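Local coordinates for DUF5624 domain-containing protein (Legionella pneumophila subsp. pneumophila, PDB 4JX2) that is of unknown function and probably secreted, belonging to the DUF5624 family and combining many alpha helices with a small mixed beta sheet, at residues P169-H174 with T234-M239; Y358-S361 with E367-L370; G394-K399 with N404-P409. All blocks are in the same frame, centred on the assembly; numbering follows the deposited sequence.

Contact 1: P169-H174 with T234-M239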
ATOM      1  N   PRO A 169      24.185   7.539  22.832  1.00 40.38           N
ATOM      2  CA  PRO A 169      24.816   6.583  23.778  1.00 40.63           C
ATOM      3  C   PRO A 169      25.052   5.173  23.221  1.00 43.78           C
ATOM      4  O   PRO A 169      26.058   4.579  23.586  1.00 45.07           O
ATOM      5  CB  PRO A 169      23.881   6.562  24.984  1.00 42.74           C
ATOM      6  CG  PRO A 169      22.641   7.301  24.557  1.00 46.76           C
ATOM      7  CD  PRO A 169      22.981   8.173  23.416  1.00 41.51           C
ATOM      8  N   ALA A 170      24.219   4.684  22.291  1.00 38.84           N
ATOM      9  CA  ALA A 170      24.369   3.372  21.636  1.00 37.77           C
ATOM     10  C   ALA A 170      25.688   3.224  20.815  1.00 39.91           C
ATOM     11  O   ALA A 170      26.138   2.100  20.535  1.00 38.61           O
ATOM     12  CB  ALA A 170      23.179   3.134  20.719  1.00 37.44           C
ATOM     13  N   TRP A 171      26.263   4.367  20.388  1.00 36.18           N
ATOM     14  CA  TRP A 171      27.499   4.434  19.599  1.00 35.00           C
ATOM     15  C   TRP A 171      28.737   4.481  20.483  1.00 42.53           C
ATOM     16  O   TRP A 171      29.821   4.126  20.018  1.00 43.61           O
ATOM     17  CB  TRP A 171      27.486   5.674  18.701  1.00 32.05           C
ATOM     18  CG  TRP A 171      26.422   5.692  17.633  1.00 31.58           C
ATOM     19  CD1 TRP A 171      25.480   4.734  17.373  1.00 33.67           C
ATOM     20  CD2 TRP A 171      26.169   6.763  16.717  1.00 30.83           C
ATOM     21  NE1 TRP A 171      24.670   5.137  16.339  1.00 32.69           N
ATOM     22  CE2 TRP A 171      25.085   6.370  15.904  1.00 34.15           C
ATOM     23  CE3 TRP A 171      26.790   8.002  16.468  1.00 32.10           C
ATOM     24  CZ2 TRP A 171      24.603   7.175  14.873  1.00 32.64           C
ATOM     25  CZ3 TRP A 171      26.302   8.800  15.454  1.00 32.18           C
ATOM     26  CH2 TRP A 171      25.209   8.398  14.688  1.00 31.97           C
ATOM     27  N   LYS A 172      28.585   4.931  21.753  1.00 39.75           N
ATOM     28  CA  LYS A 172      29.677   5.066  22.719  1.00 40.70           C
ATOM     29  C   LYS A 172      30.673   3.879  22.669  1.00 43.50           C
ATOM     30  O   LYS A 172      31.856   4.171  22.543  1.00 43.93           O
ATOM     31  CB  LYS A 172      29.169   5.279  24.154  1.00 44.17           C
ATOM     32  CG  LYS A 172      30.118   6.094  25.035  1.00 57.52           C
ATOM     33  CD  LYS A 172      29.769   5.927  26.518  1.00 70.43           C
ATOM     34  CE  LYS A 172      30.607   6.780  27.451  1.00 75.79           C
ATOM     35  NZ  LYS A 172      30.657   6.208  28.836  1.00 82.55           N
ATOM     36  N   PRO A 173      30.276   2.569  22.662  1.00 38.07           N
ATOM     37  CA  PRO A 173      31.295   1.502  22.601  1.00 37.52           C
ATOM     38  C   PRO A 173      32.202   1.504  21.353  1.00 43.18           C
ATOM     39  O   PRO A 173      33.263   0.890  21.398  1.00 43.89           O
ATOM     40  CB  PRO A 173      30.447   0.220  22.603  1.00 37.77           C
ATOM     41  CG  PRO A 173      29.179   0.586  23.212  1.00 40.99           C
ATOM     42  CD  PRO A 173      28.920   1.984  22.786  1.00 36.89           C
ATOM     43  N   HIS A 174      31.799   2.176  20.253  1.00 40.05           N
ATOM     44  CA  HIS A 174      32.523   2.146  18.977  1.00 39.97           C
ATOM     45  C   HIS A 174      32.953   3.520  18.426  1.00 43.88           C
ATOM     46  O   HIS A 174      33.347   3.601  17.261  1.00 43.28           O
ATOM     47  CB  HIS A 174      31.630   1.456  17.930  1.00 39.49           C
ATOM     48  CG  HIS A 174      30.898   0.267  18.472  1.00 42.97           C
ATOM     49  ND1 HIS A 174      29.543   0.340  18.820  1.00 44.34           N
ATOM     50  CD2 HIS A 174      31.362  -0.970  18.766  1.00 44.27           C
ATOM     51  CE1 HIS A 174      29.229  -0.861  19.276  1.00 43.23           C
ATOM     52  NE2 HIS A 174      30.287  -1.688  19.253  1.00 43.93           N
ATOM     53  N   THR A 234      22.639   4.315  11.951  1.00 31.07           N
ATOM     54  CA  THR A 234      21.454   5.148  11.791  1.00 30.13           C
ATOM     55  C   THR A 234      20.262   4.399  12.393  1.00 35.45           C
ATOM     56  O   THR A 234      19.541   5.002  13.187  1.00 37.34           O
ATOM     57  CB  THR A 234      21.266   5.521  10.310  1.00 32.70           C
ATOM     58  OG1 THR A 234      22.395   6.277   9.850  1.00 37.20           O
ATOM     59  CG2 THR A 234      20.041   6.331  10.077  1.00 25.82           C
ATOM     60  N   ALA A 235      20.073   3.091  12.050  1.00 30.12           N
ATOM     61  CA  ALA A 235      19.003   2.236  12.589  1.00 28.91           C
ATOM     62  C   ALA A 235      19.121   2.131  14.112  1.00 33.76           C
ATOM     63  O   ALA A 235      18.140   2.353  14.827  1.00 33.66           O
ATOM     64  CB  ALA A 235      19.083   0.843  11.971  1.00 29.15           C
ATOM     65  N   LEU A 236      20.345   1.825  14.595  1.00 29.88           N
ATOM     66  CA  LEU A 236      20.672   1.687  15.999  1.00 29.67           C
ATOM     67  C   LEU A 236      20.339   2.972  16.769  1.00 36.02           C
ATOM     68  O   LEU A 236      19.712   2.873  17.816  1.00 37.29           O
ATOM     69  CB  LEU A 236      22.160   1.311  16.163  1.00 29.10           C
ATOM     70  CG  LEU A 236      22.748   1.230  17.586  1.00 33.50           C
ATOM     71  CD1 LEU A 236      21.991   0.216  18.470  1.00 33.04           C
ATOM     72  CD2 LEU A 236      24.255   0.907  17.537  1.00 34.47           C
ATOM     73  N   GLN A 237      20.710   4.151  16.242  1.00 32.65           N
ATOM     74  CA  GLN A 237      20.486   5.420  16.924  1.00 33.45           C
ATOM     75  C   GLN A 237      19.003   5.729  17.052  1.00 39.54           C
ATOM     76  O   GLN A 237      18.526   6.037  18.153  1.00 41.54           O
ATOM     77  CB  GLN A 237      21.239   6.573  16.230  1.00 34.24           C
ATOM     78  CG  GLN A 237      20.967   7.995  16.772  1.00 33.12           C
ATOM     79  CD  GLN A 237      21.343   8.302  18.207  1.00 53.72           C
ATOM     80  OE1 GLN A 237      21.511   7.425  19.049  1.00 49.10           O
ATOM     81  NE2 GLN A 237      21.477   9.583  18.524  1.00 47.52           N
ATOM     82  N   SER A 238      18.287   5.614  15.942  1.00 34.58           N
ATOM     83  CA  SER A 238      16.860   5.882  15.807  1.00 34.26           C
ATOM     84  C   SER A 238      16.043   4.966  16.747  1.00 37.26           C
ATOM     85  O   SER A 238      15.172   5.454  17.489  1.00 37.69           O
ATOM     86  CB  SER A 238      16.462   5.708  14.341  1.00 36.95           C
ATOM     87  OG  SER A 238      15.061   5.714  14.136  1.00 52.01           O
HETATM   88  N   MSE A 239      16.364   3.658  16.747  1.00 32.28           N
HETATM   89  CA  MSE A 239      15.664   2.683  17.581  1.00 32.90           C
HETATM   90  C   MSE A 239      16.026   2.826  19.069  1.00 39.36           C
HETATM   91  O   MSE A 239      15.138   2.688  19.914  1.00 41.30           O
HETATM   92  CB  MSE A 239      15.941   1.262  17.097  1.00 34.97           C
HETATM   93  CG  MSE A 239      15.322   0.953  15.734  1.00 40.86           C
HETATM   94 SE   MSE A 239      15.712  -0.867  15.169  0.75 48.36          SE
HETATM   95  CE  MSE A 239      15.686  -0.663  13.242  1.00 44.21           C
TER
HETATM   96  O   HOH W   1      21.758   6.171  21.190  1.00 48.21           O

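Contact 2: Y358-S361 with E367-L370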
ATOM      1  N   TYR A 358      16.805 -10.724  10.325  1.00 37.63           N
ATOM      2  CA  TYR A 358      17.440 -11.308  11.507  1.00 38.57           C
ATOM      3  C   TYR A 358      17.277 -12.826  11.486  1.00 49.13           C
ATOM      4  O   TYR A 358      18.258 -13.551  11.647  1.00 49.51           O
ATOM      5  CB  TYR A 358      16.871 -10.722  12.813  1.00 37.86           C
ATOM      6  CG  TYR A 358      17.702 -11.110  14.014  1.00 38.53           C
ATOM      7  CD1 TYR A 358      19.018 -10.680  14.141  1.00 40.29           C
ATOM      8  CD2 TYR A 358      17.188 -11.943  15.009  1.00 39.47           C
ATOM      9  CE1 TYR A 358      19.805 -11.067  15.223  1.00 43.10           C
ATOM     10  CE2 TYR A 358      17.953 -12.300  16.124  1.00 40.78           C
ATOM     11  CZ  TYR A 358      19.266 -11.858  16.225  1.00 49.38           C
ATOM     12  OH  TYR A 358      20.064 -12.210  17.296  1.00 52.25           O
ATOM     13  N   THR A 359      16.042 -13.296  11.220  1.00 50.81           N
ATOM     14  CA  THR A 359      15.673 -14.721  11.164  1.00 53.47           C
ATOM     15  C   THR A 359      16.373 -15.506  10.042  1.00 59.74           C
ATOM     16  O   THR A 359      16.374 -16.736  10.096  1.00 62.19           O
ATOM     17  CB  THR A 359      14.147 -14.886  10.997  1.00 67.47           C
ATOM     18  OG1 THR A 359      13.680 -14.134   9.870  1.00 66.26           O
ATOM     19  CG2 THR A 359      13.378 -14.493  12.251  1.00 69.29           C
ATOM     20  N   TYR A 360      16.947 -14.817   9.033  1.00 54.02           N
ATOM     21  CA  TYR A 360      17.579 -15.459   7.889  1.00 52.66           C
ATOM     22  C   TYR A 360      18.910 -16.164   8.249  1.00 62.33           C
ATOM     23  O   TYR A 360      19.015 -17.376   8.054  1.00 62.69           O
ATOM     24  CB  TYR A 360      17.781 -14.470   6.731  1.00 50.36           C
ATOM     25  CG  TYR A 360      18.338 -15.160   5.513  1.00 48.65           C
ATOM     26  CD1 TYR A 360      17.544 -16.017   4.751  1.00 49.52           C
ATOM     27  CD2 TYR A 360      19.684 -15.036   5.170  1.00 48.56           C
ATOM     28  CE1 TYR A 360      18.067 -16.705   3.660  1.00 49.23           C
ATOM     29  CE2 TYR A 360      20.218 -15.718   4.076  1.00 48.64           C
ATOM     30  CZ  TYR A 360      19.405 -16.552   3.327  1.00 51.62           C
ATOM     31  OH  TYR A 360      19.922 -17.230   2.260  1.00 50.00           O
ATOM     32  N   SER A 361      19.943 -15.414   8.655  1.00 62.47           N
ATOM     33  CA  SER A 361      21.241 -16.000   9.010  1.00 64.21           C
ATOM     34  C   SER A 361      21.504 -15.733  10.485  1.00 72.28           C
ATOM     35  O   SER A 361      21.425 -14.563  10.888  1.00 71.56           O
ATOM     36  CB  SER A 361      22.354 -15.403   8.148  1.00 66.74           C
ATOM     37  OG  SER A 361      23.177 -16.381   7.536  1.00 72.26           O
ATOM     38  N   GLU A 367      27.752 -10.039   2.873  1.00 39.12           N
ATOM     39  CA  GLU A 367      27.182 -10.332   1.553  1.00 38.47           C
ATOM     40  C   GLU A 367      25.643 -10.210   1.587  1.00 39.40           C
ATOM     41  O   GLU A 367      25.047  -9.668   0.655  1.00 37.80           O
ATOM     42  CB  GLU A 367      27.601 -11.733   1.113  1.00 40.76           C
ATOM     43  CG  GLU A 367      27.514 -11.987  -0.379  1.00 58.64           C
ATOM     44  CD  GLU A 367      27.468 -13.457  -0.775  1.00 97.45           C
ATOM     45  OE1 GLU A 367      28.021 -14.304  -0.030  1.00 94.95           O
ATOM     46  OE2 GLU A 367      26.880 -13.760  -1.840  1.00 96.93           O
ATOM     47  N   ASP A 368      25.021 -10.665   2.695  1.00 34.33           N
ATOM     48  CA  ASP A 368      23.584 -10.615   2.906  1.00 32.99           C
ATOM     49  C   ASP A 368      23.038  -9.177   2.841  1.00 36.52           C
ATOM     50  O   ASP A 368      22.052  -8.911   2.154  1.00 35.59           O
ATOM     51  CB  ASP A 368      23.226 -11.277   4.240  1.00 34.81           C
ATOM     52  CG  ASP A 368      23.550 -12.769   4.329  1.00 46.95           C
ATOM     53  OD1 ASP A 368      23.956 -13.359   3.293  1.00 46.28           O
ATOM     54  OD2 ASP A 368      23.401 -13.349   5.441  1.00 51.32           O
ATOM     55  N   PHE A 369      23.705  -8.255   3.511  1.00 33.08           N
ATOM     56  CA  PHE A 369      23.282  -6.861   3.575  1.00 31.62           C
ATOM     57  C   PHE A 369      23.499  -6.160   2.230  1.00 34.16           C
ATOM     58  O   PHE A 369      22.638  -5.378   1.801  1.00 33.48           O
ATOM     59  CB  PHE A 369      24.007  -6.169   4.737  1.00 33.12           C
ATOM     60  CG  PHE A 369      23.665  -6.861   6.041  1.00 33.76           C
ATOM     61  CD1 PHE A 369      22.381  -6.776   6.578  1.00 35.41           C
ATOM     62  CD2 PHE A 369      24.594  -7.672   6.678  1.00 35.74           C
ATOM     63  CE1 PHE A 369      22.041  -7.477   7.732  1.00 36.71           C
ATOM     64  CE2 PHE A 369      24.264  -8.351   7.852  1.00 38.92           C
ATOM     65  CZ  PHE A 369      22.989  -8.255   8.369  1.00 37.07           C
ATOM     66  N   LEU A 370      24.575  -6.521   1.517  1.00 29.91           N
ATOM     67  CA  LEU A 370      24.838  -5.989   0.175  1.00 30.09           C
ATOM     68  C   LEU A 370      23.731  -6.417  -0.793  1.00 34.89           C
ATOM     69  O   LEU A 370      23.233  -5.583  -1.555  1.00 35.73           O
ATOM     70  CB  LEU A 370      26.220  -6.425  -0.341  1.00 30.92           C
ATOM     71  CG  LEU A 370      27.431  -5.878   0.425  1.00 35.49           C
ATOM     72  CD1 LEU A 370      28.657  -6.152  -0.317  1.00 36.66           C
ATOM     73  CD2 LEU A 370      27.340  -4.367   0.627  1.00 36.39           C
TER

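Contact 3: G394-K399 with N404-P409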
ATOM      1  N   GLY A 394      15.722  -7.069  15.183  1.00 31.42           N
ATOM      2  CA  GLY A 394      15.880  -8.417  15.709  1.00 31.33           C
ATOM      3  C   GLY A 394      17.054  -8.578  16.648  1.00 36.79           C
ATOM      4  O   GLY A 394      16.912  -9.221  17.699  1.00 37.78           O
ATOM      5  N   GLU A 395      18.222  -8.001  16.276  1.00 33.66           N
ATOM      6  CA  GLU A 395      19.443  -8.039  17.099  1.00 34.75           C
ATOM      7  C   GLU A 395      19.218  -7.332  18.422  1.00 36.82           C
ATOM      8  O   GLU A 395      19.550  -7.887  19.473  1.00 37.67           O
ATOM      9  CB  GLU A 395      20.640  -7.415  16.342  1.00 36.45           C
ATOM     10  CG  GLU A 395      21.955  -7.367  17.127  1.00 41.67           C
ATOM     11  CD  GLU A 395      22.726  -8.659  17.279  1.00 45.64           C
ATOM     12  OE1 GLU A 395      22.187  -9.719  16.896  1.00 44.01           O
ATOM     13  OE2 GLU A 395      23.872  -8.614  17.783  1.00 36.59           O
ATOM     14  N   LEU A 396      18.621  -6.129  18.379  1.00 32.81           N
ATOM     15  CA  LEU A 396      18.308  -5.357  19.591  1.00 33.67           C
ATOM     16  C   LEU A 396      17.356  -6.135  20.503  1.00 37.82           C
ATOM     17  O   LEU A 396      17.622  -6.235  21.699  1.00 39.14           O
ATOM     18  CB  LEU A 396      17.720  -3.980  19.240  1.00 32.74           C
ATOM     19  CG  LEU A 396      18.746  -2.905  18.812  1.00 34.60           C
ATOM     20  CD1 LEU A 396      18.029  -1.682  18.259  1.00 33.25           C
ATOM     21  CD2 LEU A 396      19.713  -2.532  19.961  1.00 31.46           C
ATOM     22  N   ALA A 397      16.293  -6.734  19.917  1.00 31.65           N
ATOM     23  CA  ALA A 397      15.308  -7.547  20.628  1.00 30.88           C
ATOM     24  C   ALA A 397      15.981  -8.743  21.321  1.00 36.97           C
ATOM     25  O   ALA A 397      15.752  -8.949  22.515  1.00 38.82           O
ATOM     26  CB  ALA A 397      14.232  -8.015  19.663  1.00 30.15           C
ATOM     27  N   GLU A 398      16.856  -9.487  20.598  1.00 33.01           N
ATOM     28  CA  GLU A 398      17.590 -10.625  21.156  1.00 34.44           C
ATOM     29  C   GLU A 398      18.428 -10.227  22.385  1.00 38.51           C
ATOM     30  O   GLU A 398      18.438 -10.959  23.370  1.00 39.03           O
ATOM     31  CB  GLU A 398      18.502 -11.246  20.098  1.00 36.01           C
ATOM     32  CG  GLU A 398      19.151 -12.561  20.509  1.00 45.76           C
ATOM     33  CD  GLU A 398      18.327 -13.807  20.263  1.00 81.85           C
ATOM     34  OE1 GLU A 398      17.147 -13.695  19.855  1.00 92.58           O
ATOM     35  OE2 GLU A 398      18.881 -14.913  20.460  1.00 86.23           O
ATOM     36  N   LYS A 399      19.119  -9.072  22.329  1.00 35.56           N
ATOM     37  CA  LYS A 399      19.983  -8.594  23.427  1.00 35.53           C
ATOM     38  C   LYS A 399      19.223  -7.681  24.416  1.00 37.90           C
ATOM     39  O   LYS A 399      19.856  -7.034  25.242  1.00 38.87           O
ATOM     40  CB  LYS A 399      21.241  -7.875  22.866  1.00 37.49           C
ATOM     41  CG  LYS A 399      22.043  -8.662  21.807  1.00 47.46           C
ATOM     42  CD  LYS A 399      22.551 -10.054  22.242  1.00 48.95           C
ATOM     43  CE  LYS A 399      23.535 -10.684  21.271  1.00 56.66           C
ATOM     44  NZ  LYS A 399      22.943 -10.976  19.937  1.00 69.21           N
ATOM     45  N   ASN A 404      25.511  -2.796  24.282  1.00 34.40           N
ATOM     46  CA  ASN A 404      26.855  -3.184  24.683  1.00 35.10           C
ATOM     47  C   ASN A 404      27.080  -4.654  24.328  1.00 43.81           C
ATOM     48  O   ASN A 404      28.236  -5.101  24.258  1.00 47.05           O
ATOM     49  CB  ASN A 404      27.080  -2.935  26.171  1.00 30.55           C
ATOM     50  CG  ASN A 404      26.922  -1.478  26.592  1.00 48.36           C
ATOM     51  OD1 ASN A 404      27.822  -0.620  26.421  1.00 40.93           O
ATOM     52  ND2 ASN A 404      25.779  -1.172  27.187  1.00 32.10           N
ATOM     53  N   LYS A 405      25.987  -5.396  24.050  1.00 38.83           N
ATOM     54  CA  LYS A 405      26.051  -6.820  23.722  1.00 38.81           C
ATOM     55  C   LYS A 405      25.948  -7.110  22.198  1.00 43.15           C
ATOM     56  O   LYS A 405      26.310  -8.198  21.747  1.00 43.14           O
ATOM     57  CB  LYS A 405      24.927  -7.587  24.463  1.00 41.24           C
ATOM     58  CG  LYS A 405      24.964  -7.549  25.997  1.00 42.54           C
ATOM     59  CD  LYS A 405      23.821  -8.420  26.527  1.00 57.79           C
ATOM     60  CE  LYS A 405      23.224  -8.011  27.859  1.00 73.28           C
ATOM     61  NZ  LYS A 405      21.906  -8.673  28.106  1.00 78.06           N
ATOM     62  N   ILE A 406      25.427  -6.162  21.426  1.00 40.03           N
ATOM     63  CA  ILE A 406      25.164  -6.321  19.997  1.00 38.65           C
ATOM     64  C   ILE A 406      26.427  -6.259  19.129  1.00 42.79           C
ATOM     65  O   ILE A 406      27.425  -5.633  19.497  1.00 42.19           O
ATOM     66  CB  ILE A 406      24.121  -5.264  19.509  1.00 40.42           C
ATOM     67  CG1 ILE A 406      24.690  -3.830  19.481  1.00 40.11           C
ATOM     68  CG2 ILE A 406      22.808  -5.366  20.294  1.00 40.92           C
ATOM     69  CD1 ILE A 406      24.034  -2.898  18.488  1.00 43.64           C
ATOM     70  N   SER A 407      26.354  -6.899  17.950  1.00 39.48           N
ATOM     71  CA  SER A 407      27.410  -6.811  16.931  1.00 39.52           C
ATOM     72  C   SER A 407      26.880  -5.934  15.821  1.00 41.98           C
ATOM     73  O   SER A 407      25.662  -5.869  15.640  1.00 38.51           O
ATOM     74  CB  SER A 407      27.833  -8.177  16.416  1.00 42.43           C
ATOM     75  OG  SER A 407      26.724  -8.919  15.956  1.00 54.21           O
ATOM     76  N   ILE A 408      27.766  -5.172  15.153  1.00 40.61           N
ATOM     77  CA  ILE A 408      27.303  -4.247  14.115  1.00 39.79           C
ATOM     78  C   ILE A 408      28.019  -4.517  12.773  1.00 44.26           C
ATOM     79  O   ILE A 408      29.145  -4.033  12.582  1.00 45.75           O
ATOM     80  CB  ILE A 408      27.435  -2.742  14.563  1.00 41.74           C
ATOM     81  CG1 ILE A 408      26.888  -2.514  15.998  1.00 40.08           C
ATOM     82  CG2 ILE A 408      26.766  -1.812  13.551  1.00 39.81           C
ATOM     83  CD1 ILE A 408      27.283  -1.316  16.574  1.00 29.74           C
ATOM     84  N   PRO A 409      27.360  -5.244  11.832  1.00 39.04           N
ATOM     85  CA  PRO A 409      27.957  -5.467  10.505  1.00 37.98           C
ATOM     86  C   PRO A 409      28.346  -4.155   9.823  1.00 40.70           C
ATOM     87  O   PRO A 409      27.576  -3.196   9.829  1.00 40.46           O
ATOM     88  CB  PRO A 409      26.840  -6.195   9.751  1.00 39.23           C
ATOM     89  CG  PRO A 409      26.083  -6.932  10.838  1.00 44.26           C
ATOM     90  CD  PRO A 409      26.028  -5.879  11.914  1.00 40.47           C
TER
HETATM   91  O   HOH W   2      25.680 -10.609  18.169  1.00 45.05           O

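Contact 1: P169-H174 with T234-M239
W171, L236 and Q237 carry this contact, with A170 beside them, and no direct hydrogen bond links the two segments. The W171 indole crosses the Q237 side chain at about a right angle: W171 CZ2 and Q237 CB are 3.7 Å apart, an oblique approach, with the ring and amide planes turned 38° from each other. L236 comes to the other part of the indole, its CD2 lying at the ring edge, 4.0 Å from W171 CD1. The same leucine meets the loop methyl, A170 CB to L236 CG being 3.7 Å. Its first torsion (chi1 175°) puts CG opposite the backbone N, directing the branched end off the helix toward A170.

The polar ends are satisfied around this apolar patch. W171 NE1 donates to L233 O, one turn back from Q237 on the helix, while Q237 NE2 donates to S108 O and N167 O. A water accepts from A170 N, 3.1 Å from it, and donates to Q237 OE1, bridging loop and helix. The arrangement is buried loop-on-helix packing: the loop 169-174, with a short 3-10 turn at 172-173 just before helix 175-197, lies on helix 223-247, in the region of the DUF5624 family.

Contact 2: Y358-S361 with E367-L370
This is a small, partly buried loop-to-helix contact in which the chain leading into helix 366-378 folds back against that helix's first turn. Only five residues separate the two segments, and the buried surface is 82 Å², with no hydrogen bond passing between them. The touching is done by one carboxylate, that of D368, against S361 and Y360. CG of D368 stands opposite its own carbonyl carbon (chi1 -64°), on the side of the helix from which OD2 reaches the loop. There it meets S361 CB at 3.6 Å, and S361 OG lies 3.7 Å from the same D368 OD2; the serine hydroxyl makes a weak hydrogen bond to P363 O, within the connecting loop. Being in the first turn, the negative charge of D368 is placed where the helix dipole would be expected to favour it. The flanking residues tie the region to other parts: F369 packs on I228 and M232 of helix 223-247, and L370 on I343 of the second subunit. On the tyrosine side, Y360 is exposed. Its ring crosses D368 at about a right angle, with ring and carboxylate planes 79° apart, and D368 OD2 sits at the ring edge, 4.1 Å from Y360 CD2.

Contact 3: G394-K399 with N404-P409
E395 and L396 in the last turns of helix 386-398, and K399 just past its end, meet K405, I406 and S407 of the chain that returns after a short connection. E395 makes the one direct hydrogen bond between the segments: S407 N donates to E395 OE2 at 3.0 Å with an N-H...O angle of 168°, a nearly straight bond. It arrives on the anti side of the carboxylate, 20° out of its plane. The glutamate chain projects outward from the helix and is bent at chi2 (76°), and K399 folds back to meet its carboxylate; the glutamate CG rests 3.8 Å from I406 CG2. OE2 also accepts from a water lying 2.7 Å away, which is 3.0 Å from S407 OG and more weakly bonded to K399 NZ. The other oxygen, OE1, has a weak hydrogen bond from outside with Y358 OH.

One residue on, L396 adds apolar contact, with its CD2 4.2 Å from I406 CG2. K399, where the chain leaves helical geometry, curls back through bends at chi2 and chi4. Its aliphatic part crosses I406, CG to I406 CG2 measuring 3.7 Å, and lies against K405 CB. Its ammonium turns to the carboxylate one helical turn back, forming a salt bridge with weak hydrogen bonds to both E395 oxygens, the shorter 3.3 Å from K399 NZ to E395 OE2. The buried carboxylate is thus gripped by backbone, water and lysine, which would be expected to favour its ionised form.

The segment 404-409 has no regular secondary structure, yet it runs between helices: I406 rests on L236 of helix 223-247 and on M392 of helix 386-398, P409 packs on M232 and W391 of the same two helices, and L396 reaches across to selenomethionine M239 of helix 223-247.

Overall arrangement
Contact 1 is the buried member of the set, all four of its touching residues being buried; contacts 2 and 3 are partly buried. Contacts 1 and 3 lie side by side, with centres 11 Å apart, and join through H174 to I408 and through L236 to I406. Contacts 2 and 3 use successive helices, 366-378 and 386-398, and meet where F369 packs on P409; contacts 1 and 2 do not touch, their nearest atoms being about 10 Å apart. Chemistry follows place: contact 1 is apolar with a bridging water, contact 3 couples an apolar patch to a charged, hydrogen-bonded carboxylate, and contact 2 is merely van der Waals approach to an aspartate.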